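Local coordinates for protein ArsR family transcriptional regulator (Staphylococcus aureus, PDB 6CDB) that acts as a zinc-binding, winged helix-turn-helix transcriptional repressor of the ArsR family that probably binds DNA as a homodimer, at residues E18-L23 against A88-Q93; I29-L34 against S57-L62; H67-K72 against M78-D83; E33-S38 against G43-Q48. The protein carries 1 engineered substitution. All blocks are in the same frame, centred on the assembly; numbering follows the deposited sequence.

Contact 1 of 4, residues E18-L23 against A88-Q93; sequences EIFKAL and ATMLKQ
M90 reaches out of helix 88-93 and sets its sulfur against I19, F20 and L23, three apolar side chains lined up on helix 18-23. Its first torsion (chi1 179°) takes CG anti to the backbone N, and the extended run to SD spans a wide gap: the helix axes stay 13.3 Å apart at closest approach, crossing at -52°. SD is the meeting point. It lies 4.2 Å from CE1 of F20 and 5.2 Å from the centroid of that ring, in a Met-aromatic contact whose approach is oblique, 51° off the ring normal. The two aliphatic neighbours complete the seat, with L23 CD1 at 4.3 Å from M90 SD and I19 CG2 at 4.4 Å from the same sulfur. I19 and L23 direct their side chains across the gap from the start, whereas F20 starts off along the interface and only its ring end comes close. No hydrogen bond crosses here; the join is wholly apolar and buried. M90 also packs on M90 of the second subunit, and F20 on I29 of that subunit, which puts the contact at the dimer interface, where the first and last helices meet the second subunit. Within the chain, L23 leans on I29 and M32 of helix 26-37, L91 touches M32 as well, and I19 touches L68 just ahead of strand 69-74.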
# COMPACT_ATOMS: atom_id res chain seq x y z
N GLU A 18 6.42 5.35 -4.52
CA GLU A 18 5.53 5.86 -5.56
C GLU A 18 4.27 5.03 -5.68
O GLU A 18 3.18 5.58 -5.96
CB GLU A 18 6.25 5.91 -6.91
CG GLU A 18 7.55 6.69 -6.90
CD GLU A 18 7.32 8.14 -6.47
OE1 GLU A 18 6.39 8.78 -7.02
OE2 GLU A 18 8.07 8.61 -5.59
N ILE A 19 4.39 3.71 -5.48
CA ILE A 19 3.22 2.84 -5.51
C ILE A 19 2.23 3.25 -4.43
O ILE A 19 1.03 3.43 -4.69
CB ILE A 19 3.63 1.37 -5.36
CG1 ILE A 19 4.28 0.88 -6.66
CG2 ILE A 19 2.41 0.51 -4.99
CD1 ILE A 19 5.00 -0.43 -6.51
N PHE A 20 2.71 3.39 -3.19
CA PHE A 20 1.79 3.75 -2.11
C PHE A 20 1.26 5.18 -2.27
O PHE A 20 0.12 5.46 -1.88
CB PHE A 20 2.49 3.60 -0.76
CG PHE A 20 2.71 2.17 -0.35
CD1 PHE A 20 1.66 1.27 -0.30
CD2 PHE A 20 3.98 1.71 -0.05
CE1 PHE A 20 1.87 -0.06 0.06
CE2 PHE A 20 4.20 0.38 0.31
CZ PHE A 20 3.13 -0.51 0.36
N LYS A 21 2.07 6.08 -2.82
CA LYS A 21 1.58 7.43 -3.07
C LYS A 21 0.44 7.42 -4.07
O LYS A 21 -0.60 8.05 -3.85
CB LYS A 21 2.73 8.32 -3.58
CG LYS A 21 3.45 9.05 -2.48
CD LYS A 21 4.58 9.89 -3.04
CE LYS A 21 5.30 10.63 -1.93
NZ LYS A 21 6.53 11.27 -2.42
N ALA A 22 0.59 6.67 -5.17
CA ALA A 22 -0.48 6.59 -6.15
C ALA A 22 -1.72 5.91 -5.57
O ALA A 22 -2.85 6.28 -5.91
CB ALA A 22 -0.00 5.84 -7.39
N LEU A 23 -1.54 4.91 -4.72
CA LEU A 23 -2.71 4.27 -4.14
C LEU A 23 -3.33 5.08 -3.01
O LEU A 23 -4.38 4.69 -2.50
CB LEU A 23 -2.36 2.87 -3.62
CG LEU A 23 -1.99 1.81 -4.65
CD1 LEU A 23 -1.40 0.60 -3.95
CD2 LEU A 23 -3.23 1.40 -5.47
N ALA A 88 -2.68 -7.85 -6.32
CA ALA A 88 -3.91 -8.36 -5.72
C ALA A 88 -3.71 -8.68 -4.25
O ALA A 88 -4.56 -8.37 -3.41
CB ALA A 88 -4.41 -9.59 -6.48
N THR A 89 -2.58 -9.31 -3.92
CA THR A 89 -2.36 -9.72 -2.54
C THR A 89 -2.17 -8.50 -1.64
O THR A 89 -2.82 -8.38 -0.60
CB THR A 89 -1.17 -10.67 -2.44
OG1 THR A 89 -1.44 -11.88 -3.17
CG2 THR A 89 -0.91 -11.02 -0.99
N MET A 90 -1.29 -7.58 -2.05
CA MET A 90 -1.12 -6.32 -1.33
C MET A 90 -2.47 -5.67 -1.02
O MET A 90 -2.76 -5.33 0.14
CB MET A 90 -0.26 -5.38 -2.18
CG MET A 90 -0.01 -4.00 -1.58
SD MET A 90 0.72 -2.91 -2.81
CE MET A 90 1.41 -4.14 -3.92
N LEU A 91 -3.32 -5.52 -2.04
CA LEU A 91 -4.58 -4.80 -1.88
C LEU A 91 -5.55 -5.54 -0.95
O LEU A 91 -6.10 -4.95 -0.02
CB LEU A 91 -5.24 -4.58 -3.23
CG LEU A 91 -6.50 -3.72 -3.18
CD1 LEU A 91 -6.14 -2.26 -2.88
CD2 LEU A 91 -7.30 -3.87 -4.47
N LYS A 92 -5.79 -6.83 -1.22
CA LYS A 92 -6.73 -7.61 -0.40
C LYS A 92 -6.24 -7.75 1.04
O LYS A 92 -7.06 -7.73 1.97
CB LYS A 92 -6.97 -8.99 -1.04
CG LYS A 92 -7.87 -8.91 -2.29
CD LYS A 92 -7.86 -10.19 -3.12
CE LYS A 92 -8.82 -10.04 -4.30
NZ LYS A 92 -8.44 -10.90 -5.46
N GLN A 93 -4.93 -7.90 1.26
CA GLN A 93 -4.43 -7.93 2.63
C GLN A 93 -4.68 -6.61 3.34
O GLN A 93 -5.07 -6.59 4.51
CB GLN A 93 -2.93 -8.27 2.67
CG GLN A 93 -2.61 -9.70 2.16
CD GLN A 93 -2.79 -10.78 3.23
OE1 GLN A 93 -2.42 -10.58 4.38
NE2 GLN A 93 -3.36 -11.93 2.83

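Contact 2 of 4, residues I29-L34 against S57-L62; sequences IRIMEL and SHQLKL
I31 meets Q59 and L60 with two different branches, and its torsions sort them out: chi1 of -64° sets CG1 beside the backbone N and CG2 anti to it, while chi2 of 173° stretches CD1 straight outward. CG2 lands 3.7 Å from CD2 of L60. The longer arm brings CD1 to 3.9 Å from CB of Q59, the two side chains crossing at about a right angle. I31 thus fits its fork against two successive residues of helix 57-62. L60 starts out alongside the interface and turns its CD2 end in to I31. Q59 does the reverse: only its CB takes part, because the chain bends at chi2 (-49°) and leads the amide off, where NE2 is hydrogen-bonded to OD1 of N55 and OE1 makes a weak bond with NE of R28. The polar end is therefore held on its own helix and at the start of helix 26-37, leaving a purely apolar touch between the segments. L49 and V42 of helix 42-49 close over I31 and L60 respectively. Three helices sharing an aliphatic centre in this way form the helical core of a winged helix-turn-helix domain, in which 53-65 is the recognition helix by family analogy.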
# COMPACT_ATOMS: atom_id res chain seq x y z
N ILE A 29 -8.42 3.68 -5.12
CA ILE A 29 -8.68 2.48 -4.33
C ILE A 29 -10.00 1.82 -4.76
O ILE A 29 -10.10 0.59 -4.81
CB ILE A 29 -8.68 2.83 -2.83
CG1 ILE A 29 -7.24 3.11 -2.36
CG2 ILE A 29 -9.31 1.71 -2.00
CD1 ILE A 29 -6.25 1.98 -2.71
N ARG A 30 -11.01 2.63 -5.10
CA ARG A 30 -12.27 2.04 -5.54
C ARG A 30 -12.11 1.32 -6.87
O ARG A 30 -12.66 0.22 -7.07
CB ARG A 30 -13.35 3.13 -5.64
CG ARG A 30 -13.89 3.60 -4.29
CD ARG A 30 -15.34 4.00 -4.43
NE ARG A 30 -15.47 5.19 -5.26
CZ ARG A 30 -16.51 5.48 -6.05
NH1 ARG A 30 -17.55 4.65 -6.15
NH2 ARG A 30 -16.49 6.61 -6.74
N ILE A 31 -11.37 1.93 -7.79
CA ILE A 31 -11.07 1.27 -9.06
C ILE A 31 -10.32 -0.04 -8.81
O ILE A 31 -10.65 -1.09 -9.38
CB ILE A 31 -10.27 2.21 -9.97
CG1 ILE A 31 -11.12 3.44 -10.35
CG2 ILE A 31 -9.75 1.46 -11.20
CD1 ILE A 31 -10.34 4.50 -11.10
N MET A 32 -9.29 0.01 -7.95
CA MET A 32 -8.47 -1.18 -7.71
C MET A 32 -9.28 -2.29 -7.05
O MET A 32 -9.09 -3.46 -7.37
CB MET A 32 -7.26 -0.84 -6.85
CG MET A 32 -6.26 0.12 -7.47
SD MET A 32 -5.24 -0.62 -8.75
CE MET A 32 -4.07 -1.50 -7.70
N GLU A 33 -10.15 -1.94 -6.11
CA GLU A 33 -10.97 -2.96 -5.48
C GLU A 33 -11.93 -3.59 -6.49
O GLU A 33 -12.09 -4.83 -6.52
CB GLU A 33 -11.71 -2.36 -4.28
CG GLU A 33 -12.34 -3.37 -3.33
CD GLU A 33 -13.74 -3.78 -3.75
OE1 GLU A 33 -14.40 -2.97 -4.44
OE2 GLU A 33 -14.16 -4.90 -3.40
N LEU A 34 -12.54 -2.77 -7.36
CA LEU A 34 -13.38 -3.32 -8.42
C LEU A 34 -12.61 -4.33 -9.27
O LEU A 34 -13.10 -5.43 -9.55
CB LEU A 34 -13.93 -2.17 -9.29
CG LEU A 34 -15.02 -2.43 -10.34
CD1 LEU A 34 -15.78 -1.14 -10.65
CD2 LEU A 34 -14.44 -3.02 -11.63
N SER A 57 -10.11 6.78 -17.09
CA SER A 57 -9.00 6.60 -18.01
C SER A 57 -7.73 7.27 -17.50
O SER A 57 -6.64 6.69 -17.58
CB SER A 57 -9.36 7.13 -19.39
OG SER A 57 -10.11 6.16 -20.12
N HIS A 58 -7.84 8.49 -16.99
CA HIS A 58 -6.67 9.17 -16.43
C HIS A 58 -6.05 8.35 -15.30
O HIS A 58 -4.83 8.06 -15.30
CB HIS A 58 -7.09 10.57 -15.96
CG HIS A 58 -5.96 11.45 -15.54
ND1 HIS A 58 -5.15 12.11 -16.45
CD2 HIS A 58 -5.52 11.82 -14.32
CE1 HIS A 58 -4.25 12.83 -15.80
NE2 HIS A 58 -4.46 12.67 -14.50
N GLN A 59 -6.88 7.93 -14.33
CA GLN A 59 -6.35 7.19 -13.19
C GLN A 59 -5.73 5.87 -13.61
O GLN A 59 -4.72 5.45 -13.05
CB GLN A 59 -7.46 6.95 -12.16
CG GLN A 59 -8.23 8.19 -11.76
CD GLN A 59 -7.33 9.36 -11.38
OE1 GLN A 59 -6.31 9.19 -10.72
NE2 GLN A 59 -7.71 10.55 -11.82
N LEU A 60 -6.30 5.22 -14.63
CA LEU A 60 -5.76 3.95 -15.09
C LEU A 60 -4.47 4.13 -15.88
O LEU A 60 -3.61 3.24 -15.85
CB LEU A 60 -6.78 3.21 -15.97
CG LEU A 60 -8.07 2.73 -15.33
CD1 LEU A 60 -9.05 2.23 -16.42
CD2 LEU A 60 -7.81 1.62 -14.34
N LYS A 61 -4.30 5.25 -16.59
CA LYS A 61 -2.99 5.53 -17.17
C LYS A 61 -1.95 5.64 -16.08
O LYS A 61 -0.86 5.07 -16.19
CB LYS A 61 -2.99 6.81 -18.00
CG LYS A 61 -4.10 6.92 -19.02
CD LYS A 61 -3.86 6.05 -20.23
CE LYS A 61 -5.14 5.96 -21.06
NZ LYS A 61 -5.58 7.33 -21.50
N LEU A 62 -2.29 6.35 -14.99
CA LEU A 62 -1.32 6.46 -13.90
C LEU A 62 -1.02 5.09 -13.28
O LEU A 62 0.14 4.72 -13.09
CB LEU A 62 -1.80 7.44 -12.84
CG LEU A 62 -0.97 7.40 -11.55
CD1 LEU A 62 0.55 7.62 -11.79
CD2 LEU A 62 -1.49 8.43 -10.56

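Contact 3 of 4, residues H67-K72 against M78-D83; sequences HLVKAK and MIYSLD
Strands 69-72 and 78-82 run antiparallel with their directions 152° apart, K70 facing S81 and K72 facing I79 as hydrogen-bonded pairs. K70 N to S81 O and S81 N to K70 O both measure 2.9 Å, and K72 and I79 exchange a second such pair of bonds. Where the strands give out, D83 N still reaches L68 O at 3.0 Å, though it comes in from above the carbonyl plane. This is the beta hairpin that makes the wing of the winged helix-turn-helix fold. At its base H67, with positive phi, ends the preceding helix in a Schellman motif, and its carbonyl O is hydrogen-bonded to NE2 of H97 of the second subunit; H97 is a zinc ligand, so the wing's root lies in the second shell of the metal site. K70 takes chi1 64°, CG between N and C, and bends at its end so that NZ donates hydrogen bonds to S81 OG (2.8 Å) and D83 O (3.1 Å), tying the S81 side chain to the backbone just past the strand's end. On the face with A71 and Y80, A71 CB stands over the Y80 ring, 3.7 Å from its centroid and 12° off the normal, a CH-pi contact; V69, whose side chain diverges from that of its partner L82, brings CG2 to the ring edge. A water donates to V69 O and to D83 OD1, 2.7 Å from each.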
# COMPACT_ATOMS: atom_id res chain seq x y z
N HIS A 67 2.74 -0.11 -13.08
CA HIS A 67 2.60 -1.56 -13.14
C HIS A 67 1.66 -2.08 -12.07
O HIS A 67 1.86 -3.16 -11.53
CB HIS A 67 3.96 -2.27 -13.05
CG HIS A 67 4.91 -1.86 -14.12
ND1 HIS A 67 4.76 -2.25 -15.44
CD2 HIS A 67 6.01 -1.07 -14.09
CE1 HIS A 67 5.72 -1.72 -16.17
NE2 HIS A 67 6.50 -1.00 -15.37
N LEU A 68 0.63 -1.30 -11.76
CA LEU A 68 -0.40 -1.73 -10.82
C LEU A 68 -1.63 -2.31 -11.50
O LEU A 68 -2.33 -3.13 -10.90
CB LEU A 68 -0.80 -0.56 -9.91
CG LEU A 68 0.38 -0.06 -9.05
CD1 LEU A 68 -0.02 1.14 -8.23
CD2 LEU A 68 0.91 -1.18 -8.16
N VAL A 69 -1.92 -1.90 -12.74
CA VAL A 69 -2.93 -2.55 -13.57
C VAL A 69 -2.30 -2.82 -14.93
O VAL A 69 -1.28 -2.23 -15.30
CB VAL A 69 -4.20 -1.69 -13.75
CG1 VAL A 69 -4.86 -1.42 -12.40
CG2 VAL A 69 -3.87 -0.38 -14.47
N LYS A 70 -2.90 -3.74 -15.66
CA LYS A 70 -2.54 -3.99 -17.05
C LYS A 70 -3.82 -4.04 -17.86
O LYS A 70 -4.93 -4.12 -17.30
CB LYS A 70 -1.74 -5.28 -17.21
CG LYS A 70 -2.54 -6.52 -16.83
CD LYS A 70 -1.71 -7.79 -16.96
CE LYS A 70 -2.54 -9.02 -16.64
NZ LYS A 70 -3.23 -8.85 -15.33
N ALA A 71 -3.68 -4.02 -19.19
CA ALA A 71 -4.85 -4.00 -20.06
C ALA A 71 -4.63 -4.90 -21.28
O ALA A 71 -3.52 -5.01 -21.79
CB ALA A 71 -5.19 -2.58 -20.52
N LYS A 72 -5.71 -5.53 -21.73
CA LYS A 72 -5.72 -6.34 -22.94
C LYS A 72 -6.90 -5.91 -23.79
O LYS A 72 -7.91 -5.43 -23.28
CB LYS A 72 -5.83 -7.85 -22.62
CG LYS A 72 -5.67 -8.75 -23.84
CD LYS A 72 -4.23 -8.72 -24.38
CE LYS A 72 -4.19 -8.43 -25.88
NZ LYS A 72 -4.14 -6.95 -26.15
N MET A 78 -10.90 -2.17 -24.19
CA MET A 78 -9.75 -2.41 -23.32
C MET A 78 -10.24 -2.93 -21.97
O MET A 78 -10.98 -2.25 -21.26
CB MET A 78 -8.94 -1.12 -23.12
CG MET A 78 -7.99 -0.78 -24.26
SD MET A 78 -6.95 -2.18 -24.75
CE MET A 78 -6.43 -1.64 -26.38
N ILE A 79 -9.81 -4.14 -21.62
CA ILE A 79 -10.14 -4.77 -20.35
C ILE A 79 -8.95 -4.60 -19.42
O ILE A 79 -7.82 -5.00 -19.76
CB ILE A 79 -10.50 -6.25 -20.55
CG1 ILE A 79 -11.65 -6.37 -21.55
CG2 ILE A 79 -10.83 -6.91 -19.23
CD1 ILE A 79 -12.80 -5.44 -21.27
N TYR A 80 -9.19 -4.02 -18.25
CA TYR A 80 -8.15 -3.81 -17.26
C TYR A 80 -8.21 -4.86 -16.17
O TYR A 80 -9.26 -5.46 -15.91
CB TYR A 80 -8.26 -2.41 -16.64
CG TYR A 80 -7.76 -1.35 -17.59
CD1 TYR A 80 -8.55 -0.93 -18.65
CD2 TYR A 80 -6.51 -0.77 -17.43
CE1 TYR A 80 -8.12 0.03 -19.54
CE2 TYR A 80 -6.06 0.21 -18.32
CZ TYR A 80 -6.87 0.59 -19.37
OH TYR A 80 -6.47 1.55 -20.27
N SER A 81 -7.07 -5.09 -15.52
CA SER A 81 -7.00 -6.01 -14.41
C SER A 81 -5.86 -5.58 -13.51
O SER A 81 -4.98 -4.82 -13.92
CB SER A 81 -6.79 -7.45 -14.90
OG SER A 81 -5.64 -7.51 -15.75
N LEU A 82 -5.88 -6.05 -12.27
CA LEU A 82 -4.70 -5.90 -11.43
C LEU A 82 -3.52 -6.57 -12.12
O LEU A 82 -3.67 -7.62 -12.76
CB LEU A 82 -4.93 -6.49 -10.04
CG LEU A 82 -6.05 -5.85 -9.21
CD1 LEU A 82 -5.99 -6.31 -7.75
CD2 LEU A 82 -6.03 -4.33 -9.31
N ASP A 83 -2.34 -5.96 -11.99
CA ASP A 83 -1.21 -6.35 -12.84
C ASP A 83 -0.82 -7.81 -12.62
O ASP A 83 -0.71 -8.58 -13.58
CB ASP A 83 -0.02 -5.42 -12.61
CG ASP A 83 1.22 -5.88 -13.36
OD1 ASP A 83 1.38 -5.47 -14.53
OD2 ASP A 83 2.03 -6.66 -12.80
O HOH W 1 1.22 -3.05 -15.80

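Contact 4 of 4, residues E33-S38 against G43-Q48; sequences ELLSVS and GHISHQ
L34 points straight at helix 43-48 and presses between H44, I45 and Q48, joining helix 33-37 to the first helix of the helix-turn-helix. The axes approach to 11.4 Å with directions 120° apart. With CG anti to the backbone N (chi1 -171°), L34 carries its two methyls to different partners. CD1 lies 3.8 Å from CB of Q48, resting on the aliphatic root of that side chain, whose amide end heads away. CD2 sits 4.0 Å from I45 CG1 and also comes up to the edge of the H44 ring, near its plane, with ND1 the closest ring atom. L35 follows on the buried flank: its CD2 is 4.1 Å from I45 CD1, the two side chains crossing at about a right angle. I45 goes on to V56 and L60 of helix 53-65 and L35 to L82 of strand 77-82, so this flank merges into the domain core, while H44 and Q48 stay at the surface. S36 turns back on its own helix, donating from OG to E33 O at 2.7 Å, in the carbonyl plane on a lone pair; V37 N gives that oxygen a second bond. S38 then leaves the helical path, its N still bonded to L34 O at 2.9 Å.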
# COMPACT_ATOMS: atom_id res chain seq x y z
N GLU A 33 -10.15 -1.94 -6.11
CA GLU A 33 -10.97 -2.96 -5.48
C GLU A 33 -11.93 -3.59 -6.49
O GLU A 33 -12.09 -4.83 -6.52
CB GLU A 33 -11.71 -2.36 -4.28
CG GLU A 33 -12.34 -3.37 -3.33
CD GLU A 33 -13.74 -3.78 -3.75
OE1 GLU A 33 -14.40 -2.97 -4.44
OE2 GLU A 33 -14.16 -4.90 -3.40
N LEU A 34 -12.54 -2.77 -7.36
CA LEU A 34 -13.38 -3.32 -8.42
C LEU A 34 -12.61 -4.33 -9.27
O LEU A 34 -13.10 -5.43 -9.55
CB LEU A 34 -13.93 -2.17 -9.29
CG LEU A 34 -15.02 -2.43 -10.34
CD1 LEU A 34 -15.78 -1.14 -10.65
CD2 LEU A 34 -14.44 -3.02 -11.63
N LEU A 35 -11.40 -3.95 -9.69
CA LEU A 35 -10.59 -4.85 -10.51
C LEU A 35 -10.16 -6.08 -9.72
O LEU A 35 -9.93 -7.15 -10.32
CB LEU A 35 -9.36 -4.11 -11.03
CG LEU A 35 -9.71 -2.98 -12.01
CD1 LEU A 35 -8.49 -2.17 -12.39
CD2 LEU A 35 -10.36 -3.58 -13.25
N SER A 36 -10.03 -5.96 -8.40
CA SER A 36 -9.69 -7.10 -7.55
C SER A 36 -10.82 -8.12 -7.53
O SER A 36 -10.56 -9.32 -7.39
CB SER A 36 -9.37 -6.63 -6.13
OG SER A 36 -10.52 -6.62 -5.32
N VAL A 37 -12.06 -7.66 -7.64
CA VAL A 37 -13.18 -8.60 -7.79
C VAL A 37 -13.24 -9.15 -9.21
O VAL A 37 -13.35 -10.36 -9.41
CB VAL A 37 -14.50 -7.92 -7.39
CG1 VAL A 37 -15.70 -8.85 -7.68
CG2 VAL A 37 -14.46 -7.51 -5.92
N SER A 38 -13.18 -8.28 -10.22
CA SER A 38 -13.28 -8.76 -11.59
C SER A 38 -12.66 -7.76 -12.57
O SER A 38 -12.82 -6.55 -12.41
CB SER A 38 -14.74 -9.01 -11.98
OG SER A 38 -14.85 -9.01 -13.39
N GLY A 43 -15.58 1.64 -19.58
CA GLY A 43 -17.00 1.94 -19.51
C GLY A 43 -17.68 1.28 -18.33
O GLY A 43 -18.50 1.89 -17.63
N HIS A 44 -17.32 0.03 -18.05
CA HIS A 44 -17.93 -0.67 -16.92
C HIS A 44 -17.46 -0.10 -15.59
O HIS A 44 -18.27 0.07 -14.66
CB HIS A 44 -17.61 -2.16 -16.99
CG HIS A 44 -18.18 -2.94 -15.85
ND1 HIS A 44 -17.42 -3.31 -14.76
CD2 HIS A 44 -19.44 -3.38 -15.61
CE1 HIS A 44 -18.18 -3.97 -13.90
NE2 HIS A 44 -19.41 -4.03 -14.39
N ILE A 45 -16.16 0.20 -15.46
CA ILE A 45 -15.66 0.81 -14.23
C ILE A 45 -16.36 2.13 -13.98
O ILE A 45 -16.87 2.40 -12.88
CB ILE A 45 -14.13 1.01 -14.32
CG1 ILE A 45 -13.41 -0.34 -14.47
CG2 ILE A 45 -13.62 1.79 -13.09
CD1 ILE A 45 -11.96 -0.21 -14.92
N SER A 46 -16.40 2.97 -15.01
CA SER A 46 -17.04 4.28 -14.93
C SER A 46 -18.49 4.15 -14.49
O SER A 46 -18.93 4.82 -13.54
CB SER A 46 -16.93 4.96 -16.29
OG SER A 46 -18.05 5.79 -16.51
N HIS A 47 -19.25 3.26 -15.15
CA HIS A 47 -20.66 3.08 -14.80
C HIS A 47 -20.82 2.58 -13.37
O HIS A 47 -21.63 3.11 -12.60
CB HIS A 47 -21.31 2.12 -15.78
CG HIS A 47 -22.74 1.82 -15.45
ND1 HIS A 47 -23.14 0.61 -14.92
CD2 HIS A 47 -23.85 2.58 -15.56
CE1 HIS A 47 -24.45 0.63 -14.74
NE2 HIS A 47 -24.91 1.81 -15.12
N GLN A 48 -20.05 1.55 -13.00
CA GLN A 48 -20.21 0.94 -11.68
C GLN A 48 -19.87 1.91 -10.56
O GLN A 48 -20.56 1.94 -9.54
CB GLN A 48 -19.35 -0.33 -11.59
CG GLN A 48 -19.68 -1.23 -10.41
CD GLN A 48 -21.19 -1.30 -10.13
OE1 GLN A 48 -21.94 -1.94 -10.87
NE2 GLN A 48 -21.63 -0.63 -9.06

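Overall arrangement
Contacts 1 and 2 are buried and wholly apolar between their segments; contacts 3 and 4 are partly buried. Contact 1 has M90 against M90 of the second subunit; the centre of contact 2 is about 5 Å from the chain's centre, though its outer residues touch that subunit too. Contacts 2 and 4 both use helix 26-37, sharing E33 and L34, and meet where I45 reaches I31 and L60; contact 4 continues that aliphatic centre out to a surface of histidine and glutamine. Contact 3 differs in chemistry, a hairpin bound by backbone hydrogen bonds, with lysines on the exposed side and V69 and Y80 buried. L68 touches I19 and L23 of contact 1, while V69 and L82 pack on M32.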